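Bifunctional dTDP-4-dehydrorhamnose 3,5-epimerase/dTDP-4-dehydrorhamnose reductase (Arabidopsis thaliana, PDB 4QQR) catalyses the 3,5-epimerization of dTDP-6-deoxy-4-keto-alpha-D-glucose and the reduction of the product to dTDP-beta-L-rhamnose, and can also form UDP-beta-L-rhamnose. Local coordinates at residues I17-G25 against F65-R73; C115-H123 against F131-F139. One frame throughout, in Å; residues are numbered along the deposited sequence.

Interaction 1: I17-G25 against F65-R73. With SO4 (sulfate ion), chain H.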
# COMPACT_ATOMS: atom_id res chain seq x y z
N ILE A 17 11.58 6.02 -19.98
CA ILE A 17 10.16 5.69 -19.98
C ILE A 17 9.95 4.22 -19.63
O ILE A 17 10.66 3.35 -20.13
CB ILE A 17 9.52 6.02 -21.34
CG1 ILE A 17 9.70 7.51 -21.66
CG2 ILE A 17 8.05 5.63 -21.34
CD1 ILE A 17 9.33 7.91 -23.08
N TYR A 18 9.00 3.94 -18.75
CA TYR A 18 8.65 2.56 -18.43
C TYR A 18 7.29 2.18 -18.99
O TYR A 18 6.33 2.94 -18.87
CB TYR A 18 8.76 2.29 -16.92
CG TYR A 18 10.21 2.16 -16.49
CD1 TYR A 18 10.93 3.27 -16.05
CD2 TYR A 18 10.87 0.94 -16.58
CE1 TYR A 18 12.26 3.16 -15.68
CE2 TYR A 18 12.20 0.82 -16.22
CZ TYR A 18 12.89 1.93 -15.77
OH TYR A 18 14.21 1.82 -15.41
N GLY A 19 7.23 1.03 -19.65
CA GLY A 19 6.02 0.54 -20.28
C GLY A 19 5.92 0.71 -21.79
O GLY A 19 4.93 1.26 -22.27
N LYS A 20 6.91 0.24 -22.55
CA LYS A 20 6.79 0.30 -24.02
C LYS A 20 5.65 -0.61 -24.51
O LYS A 20 4.97 -0.32 -25.49
CB LYS A 20 8.11 -0.03 -24.74
CG LYS A 20 8.57 -1.49 -24.73
CD LYS A 20 9.80 -1.70 -25.63
CE LYS A 20 9.55 -1.17 -27.04
NZ LYS A 20 10.70 -1.37 -28.01
N THR A 21 5.48 -1.71 -23.79
CA THR A 21 4.39 -2.66 -24.01
C THR A 21 3.02 -1.98 -24.12
O THR A 21 2.21 -2.36 -24.96
CB THR A 21 4.36 -3.69 -22.85
OG1 THR A 21 5.41 -4.65 -23.04
CG2 THR A 21 3.00 -4.39 -22.76
N GLY A 22 2.78 -0.96 -23.30
CA GLY A 22 1.43 -0.44 -23.12
C GLY A 22 0.99 0.71 -24.01
O GLY A 22 1.74 1.19 -24.86
N TRP A 23 -0.24 1.18 -23.80
CA TRP A 23 -0.84 2.18 -24.67
C TRP A 23 -0.12 3.53 -24.55
O TRP A 23 0.50 4.00 -25.50
CB TRP A 23 -2.34 2.30 -24.39
CG TRP A 23 -3.14 3.14 -25.38
CD1 TRP A 23 -2.72 3.61 -26.59
CD2 TRP A 23 -4.49 3.62 -25.22
NE1 TRP A 23 -3.72 4.34 -27.20
CE2 TRP A 23 -4.81 4.36 -26.38
CE3 TRP A 23 -5.46 3.47 -24.22
CZ2 TRP A 23 -6.06 4.96 -26.56
CZ3 TRP A 23 -6.69 4.07 -24.40
CH2 TRP A 23 -6.98 4.82 -25.56
N ILE A 24 -0.20 4.15 -23.37
CA ILE A 24 0.46 5.44 -23.12
C ILE A 24 1.99 5.43 -23.33
O ILE A 24 2.56 6.34 -23.95
CB ILE A 24 0.09 5.94 -21.70
CG1 ILE A 24 -1.38 6.35 -21.68
CG2 ILE A 24 0.97 7.11 -21.26
CD1 ILE A 24 -1.85 6.83 -20.31
N GLY A 25 2.65 4.40 -22.80
CA GLY A 25 4.09 4.27 -22.92
C GLY A 25 4.55 4.22 -24.37
O GLY A 25 5.58 4.80 -24.73
N PHE A 65 9.54 8.50 -16.70
CA PHE A 65 8.10 8.37 -16.92
C PHE A 65 7.65 6.96 -16.60
O PHE A 65 8.17 6.00 -17.15
CB PHE A 65 7.76 8.70 -18.37
CG PHE A 65 7.88 10.16 -18.70
CD1 PHE A 65 9.14 10.74 -18.86
CD2 PHE A 65 6.75 10.95 -18.86
CE1 PHE A 65 9.26 12.08 -19.16
CE2 PHE A 65 6.86 12.31 -19.16
CZ PHE A 65 8.12 12.88 -19.31
N ASN A 66 6.69 6.84 -15.70
CA ASN A 66 6.15 5.54 -15.35
C ASN A 66 4.78 5.28 -16.00
O ASN A 66 3.73 5.71 -15.50
CB ASN A 66 6.06 5.40 -13.83
CG ASN A 66 5.27 4.17 -13.40
OD1 ASN A 66 5.29 3.14 -14.08
ND2 ASN A 66 4.56 4.28 -12.28
N ALA A 67 4.79 4.58 -17.12
CA ALA A 67 3.53 4.21 -17.76
C ALA A 67 3.35 2.70 -17.61
O ALA A 67 2.51 2.11 -18.28
CB ALA A 67 3.54 4.61 -19.21
N ALA A 68 4.11 2.10 -16.70
CA ALA A 68 4.17 0.65 -16.52
C ALA A 68 2.82 -0.01 -16.26
O ALA A 68 2.72 -1.22 -16.08
CB ALA A 68 5.16 0.27 -15.42
N GLY A 69 1.78 0.80 -16.23
CA GLY A 69 0.46 0.26 -16.42
C GLY A 69 -0.46 0.81 -15.38
O GLY A 69 -0.02 1.55 -14.50
N VAL A 70 -1.75 0.51 -15.54
CA VAL A 70 -2.26 -0.06 -16.78
C VAL A 70 -2.97 1.09 -17.46
O VAL A 70 -3.53 1.95 -16.77
CB VAL A 70 -3.22 -1.25 -16.52
CG1 VAL A 70 -4.26 -1.39 -17.63
CG2 VAL A 70 -2.43 -2.55 -16.36
N THR A 71 -2.94 1.15 -18.78
CA THR A 71 -3.72 2.18 -19.44
C THR A 71 -5.23 1.84 -19.42
O THR A 71 -5.71 1.00 -20.20
CB THR A 71 -3.19 2.50 -20.86
OG1 THR A 71 -1.76 2.65 -20.84
CG2 THR A 71 -3.81 3.79 -21.38
N GLY A 72 -5.96 2.48 -18.50
CA GLY A 72 -7.42 2.40 -18.46
C GLY A 72 -8.01 1.38 -17.49
O GLY A 72 -7.45 1.14 -16.41
N ARG A 73 -9.14 0.80 -17.90
CA ARG A 73 -9.86 -0.23 -17.12
C ARG A 73 -9.23 -1.61 -17.29
O ARG A 73 -9.26 -2.20 -18.38
CB ARG A 73 -11.35 -0.26 -17.47
S SO4 H . -2.25 -1.21 -21.54
O1 SO4 H . -3.54 -0.69 -21.06
O2 SO4 H . -1.55 -1.75 -20.37
O3 SO4 H . -1.47 -0.12 -22.13
O4 SO4 H . -2.43 -2.26 -22.56

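Interaction 2: C115-H123 against F131-F139. With ZN (zinc ion), chain C.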
# COMPACT_ATOMS: atom_id res chain seq x y z
N CYS A 115 -10.18 6.83 -11.40
CA CYS A 115 -11.30 5.93 -11.16
C CYS A 115 -11.30 5.39 -9.75
O CYS A 115 -11.67 4.24 -9.52
CB CYS A 115 -11.28 4.77 -12.13
SG CYS A 115 -11.72 5.28 -13.79
N ILE A 116 -10.90 6.22 -8.80
CA ILE A 116 -10.91 5.85 -7.41
C ILE A 116 -11.85 6.78 -6.63
O ILE A 116 -11.84 6.86 -5.40
CB ILE A 116 -9.50 5.91 -6.85
CG1 ILE A 116 -8.89 7.27 -7.17
CG2 ILE A 116 -8.68 4.80 -7.45
CD1 ILE A 116 -7.63 7.55 -6.38
N PHE A 117 -12.66 7.51 -7.37
CA PHE A 117 -13.61 8.42 -6.79
C PHE A 117 -15.00 8.06 -7.29
O PHE A 117 -15.15 7.39 -8.32
CB PHE A 117 -13.24 9.85 -7.15
CG PHE A 117 -12.15 10.44 -6.29
CD1 PHE A 117 -12.44 10.99 -5.05
CD2 PHE A 117 -10.83 10.44 -6.72
CE1 PHE A 117 -11.44 11.53 -4.25
CE2 PHE A 117 -9.82 10.98 -5.91
CZ PHE A 117 -10.14 11.53 -4.68
N GLU A 118 -16.03 8.48 -6.57
CA GLU A 118 -17.41 8.18 -6.97
C GLU A 118 -18.40 9.29 -6.57
O GLU A 118 -18.27 9.89 -5.50
CB GLU A 118 -17.84 6.85 -6.37
CG GLU A 118 -19.23 6.42 -6.76
CD GLU A 118 -19.66 5.13 -6.09
OE1 GLU A 118 -19.23 4.88 -4.94
OE2 GLU A 118 -20.42 4.37 -6.73
N TYR A 119 -19.37 9.56 -7.44
CA TYR A 119 -20.43 10.52 -7.14
C TYR A 119 -21.01 10.28 -5.73
O TYR A 119 -21.40 9.16 -5.40
CB TYR A 119 -21.54 10.46 -8.20
CG TYR A 119 -21.19 11.10 -9.54
CD1 TYR A 119 -20.70 12.41 -9.61
CD2 TYR A 119 -21.34 10.40 -10.73
CE1 TYR A 119 -20.37 12.99 -10.83
CE2 TYR A 119 -21.01 10.97 -11.95
CZ TYR A 119 -20.53 12.27 -12.00
OH TYR A 119 -20.21 12.84 -13.22
N ASP A 120 -21.04 11.33 -4.91
CA ASP A 120 -21.54 11.23 -3.54
C ASP A 120 -22.36 12.45 -3.09
O ASP A 120 -22.60 13.38 -3.88
CB ASP A 120 -20.40 10.97 -2.55
CG ASP A 120 -19.42 12.14 -2.42
OD1 ASP A 120 -18.40 11.98 -1.72
OD2 ASP A 120 -19.66 13.23 -3.00
N SER A 121 -22.77 12.45 -1.82
CA SER A 121 -23.56 13.54 -1.23
C SER A 121 -22.93 14.94 -1.38
O SER A 121 -23.63 15.95 -1.38
CB SER A 121 -23.79 13.28 0.26
OG SER A 121 -22.97 14.14 1.04
N GLY A 122 -21.60 14.99 -1.48
CA GLY A 122 -20.89 16.26 -1.52
C GLY A 122 -20.33 16.54 -2.89
O GLY A 122 -19.77 17.62 -3.14
N HIS A 123 -20.45 15.55 -3.78
CA HIS A 123 -20.12 15.71 -5.20
C HIS A 123 -21.16 14.95 -6.04
O HIS A 123 -20.84 13.94 -6.66
CB HIS A 123 -18.71 15.19 -5.50
CG HIS A 123 -17.71 15.47 -4.43
ND1 HIS A 123 -17.71 14.80 -3.22
CD2 HIS A 123 -16.67 16.34 -4.37
CE1 HIS A 123 -16.73 15.25 -2.47
NE2 HIS A 123 -16.07 16.18 -3.14
N PHE A 131 -14.27 16.20 -7.84
CA PHE A 131 -13.31 15.83 -6.81
C PHE A 131 -11.97 16.51 -7.01
O PHE A 131 -11.49 16.65 -8.13
CB PHE A 131 -13.10 14.32 -6.80
CG PHE A 131 -14.23 13.56 -6.17
CD1 PHE A 131 -14.43 13.61 -4.80
CD2 PHE A 131 -15.07 12.77 -6.95
CE1 PHE A 131 -15.45 12.90 -4.21
CE2 PHE A 131 -16.10 12.06 -6.36
CZ PHE A 131 -16.29 12.13 -4.99
N LYS A 132 -11.37 16.92 -5.90
CA LYS A 132 -10.10 17.59 -5.98
C LYS A 132 -8.91 16.66 -5.74
O LYS A 132 -9.06 15.53 -5.29
CB LYS A 132 -10.08 18.76 -5.00
CG LYS A 132 -10.84 19.96 -5.49
CD LYS A 132 -10.75 21.05 -4.48
CE LYS A 132 -11.32 22.35 -5.03
NZ LYS A 132 -11.88 23.21 -3.93
N GLU A 133 -7.72 17.15 -6.07
CA GLU A 133 -6.49 16.43 -5.78
C GLU A 133 -6.40 16.05 -4.30
O GLU A 133 -6.09 14.91 -3.94
CB GLU A 133 -5.28 17.28 -6.21
CG GLU A 133 -5.12 17.43 -7.75
CD GLU A 133 -6.10 18.41 -8.39
OE1 GLU A 133 -7.01 18.89 -7.68
OE2 GLU A 133 -5.95 18.71 -9.60
N GLU A 134 -6.73 17.00 -3.43
CA GLU A 134 -6.59 16.80 -1.99
C GLU A 134 -7.63 15.83 -1.45
O GLU A 134 -7.47 15.29 -0.37
CB GLU A 134 -6.67 18.13 -1.25
CG GLU A 134 -6.01 19.30 -1.99
CD GLU A 134 -6.90 19.84 -3.11
OE1 GLU A 134 -8.14 19.75 -2.95
OE2 GLU A 134 -6.38 20.32 -4.15
N ASP A 135 -8.70 15.60 -2.21
CA ASP A 135 -9.82 14.81 -1.72
C ASP A 135 -9.39 13.38 -1.46
O ASP A 135 -8.45 12.88 -2.07
CB ASP A 135 -10.97 14.82 -2.73
CG ASP A 135 -11.81 16.08 -2.63
OD1 ASP A 135 -11.39 17.03 -1.94
OD2 ASP A 135 -12.90 16.10 -3.23
N THR A 136 -10.12 12.74 -0.57
CA THR A 136 -9.78 11.39 -0.16
C THR A 136 -10.59 10.42 -0.99
O THR A 136 -11.81 10.52 -1.01
CB THR A 136 -10.10 11.22 1.33
OG1 THR A 136 -9.32 12.15 2.09
CG2 THR A 136 -9.80 9.81 1.79
N PRO A 137 -9.92 9.49 -1.69
CA PRO A 137 -10.63 8.55 -2.57
C PRO A 137 -11.79 7.93 -1.83
O PRO A 137 -11.62 7.50 -0.69
CB PRO A 137 -9.57 7.48 -2.87
CG PRO A 137 -8.32 8.24 -2.84
CD PRO A 137 -8.48 9.24 -1.70
N ASN A 138 -12.96 7.92 -2.46
CA ASN A 138 -14.16 7.45 -1.80
C ASN A 138 -14.75 6.20 -2.46
O ASN A 138 -15.82 5.74 -2.07
CB ASN A 138 -15.20 8.57 -1.75
CG ASN A 138 -15.78 8.87 -3.11
OD1 ASN A 138 -15.08 8.82 -4.12
ND2 ASN A 138 -17.07 9.15 -3.15
N PHE A 139 -14.05 5.67 -3.46
CA PHE A 139 -14.54 4.52 -4.21
C PHE A 139 -13.53 3.40 -4.15
O PHE A 139 -12.75 3.21 -5.07
CB PHE A 139 -14.79 4.90 -5.67
CG PHE A 139 -15.42 3.81 -6.50
CD1 PHE A 139 -16.75 3.43 -6.28
CD2 PHE A 139 -14.69 3.16 -7.50
CE1 PHE A 139 -17.34 2.43 -7.04
CE2 PHE A 139 -15.28 2.16 -8.27
CZ PHE A 139 -16.60 1.79 -8.04
ZN ZN C . -14.46 18.02 -3.10

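Interaction 1: I17-G25 against F65-R73
The glycine-rich turn of a Rossmann fold, G19-x-x-G22-x-x-G25, here meets the end of the adjoining strand at a predicted NADPH site. Y18 and N66 pair in parallel: Y18 N donates to F65 O (2.7 Å), and A67 N to Y18 O (2.9 Å). Beyond the strands the A67 methyl packs on I24 CG2 and lies near G25 N; any CB at G25 would run into G19 O. T71 closes the other end. With CG2 anti to the backbone N and OG1 beside it (chi1 -46°), T71 OG1 donates to sulfate O3 (3.1 Å) and weakly accepts from I24 N, while T71 CG2 approaches W23 CE3 obliquely and I24 CG1 at 3.5 Å. W23 N also points at sulfate O3, at a doubtful, implausibly short distance. The T71 bond and the predicted site make the anion's place consistent with a cofactor phosphate. With an alanine in place of W23, the T71 methyl would probably lose its indole neighbour, opening a gap beside the threonine. L200 of helix 200-212 packs against W23 and I24, Y39 and Y41 of strand 38-41 flank I17, and F65 leans on I109 and Y111 of strand 107-113.

Interaction 2: C115-H123 against F131-F139
A loop-to-loop contact built on an aromatic cluster and closed by a zinc ion joins two parts of the long connection between strand 107-113 and helix 143-155. At its centre the F131 ring lies between two others. H123 stacks face to face on one side, centroids 3.9 Å apart, and F117 meets the opposite face obliquely, ring planes at 33°. F117 is itself enclosed, with F131 CB over one face and P137 CA over the other, the latter 3.8 Å from its centroid. The imidazole is fixed at both nitrogens: H123 NE2 binds zinc at 2.5 Å, while H123 ND1 donates in the ring plane to D120 OD2, met on its syn side. D135 OD2 supplies the second zinc bond from the other segment, and K132 N reaches the same oxygen from above the carboxylate plane. N138 makes the polar seam. Its CG sits between backbone N and carbonyl carbon (chi1 71°), a turn that brings the amide alongside the E118 backbone, where N138 OD1 accepts from E118 N (2.6 Å) and N138 ND2 donates almost straight to E118 O (2.7 Å). F139 N adds a bond to I116 O. I116 and P137 rest on S145 and A149 of helix 143-155, respectively, while R165 of strand 161-166 binds the carbonyls of K132 and E133 and N220 of strand 217-220 that of F131.

The two contacts illustrate how one Rossmann-type domain uses regular and irregular chain differently. Interaction 1 is largely buried, its centre about 9 Å from that of the chain; backbone pairing of central parallel strands, glycines and small side chains shape an anion-binding turn there. Interaction 2, its centre about 16 Å from that of the chain, is only partly buried and lacks strands or helices, so side chains do most of the work through an aromatic cluster, an asparagine amide and a metal. Strand 107-113 connects them: it flanks F65 and N66 of interaction 1 and leads into the loop of interaction 2. Their nearest atoms are about 6 Å apart without touching.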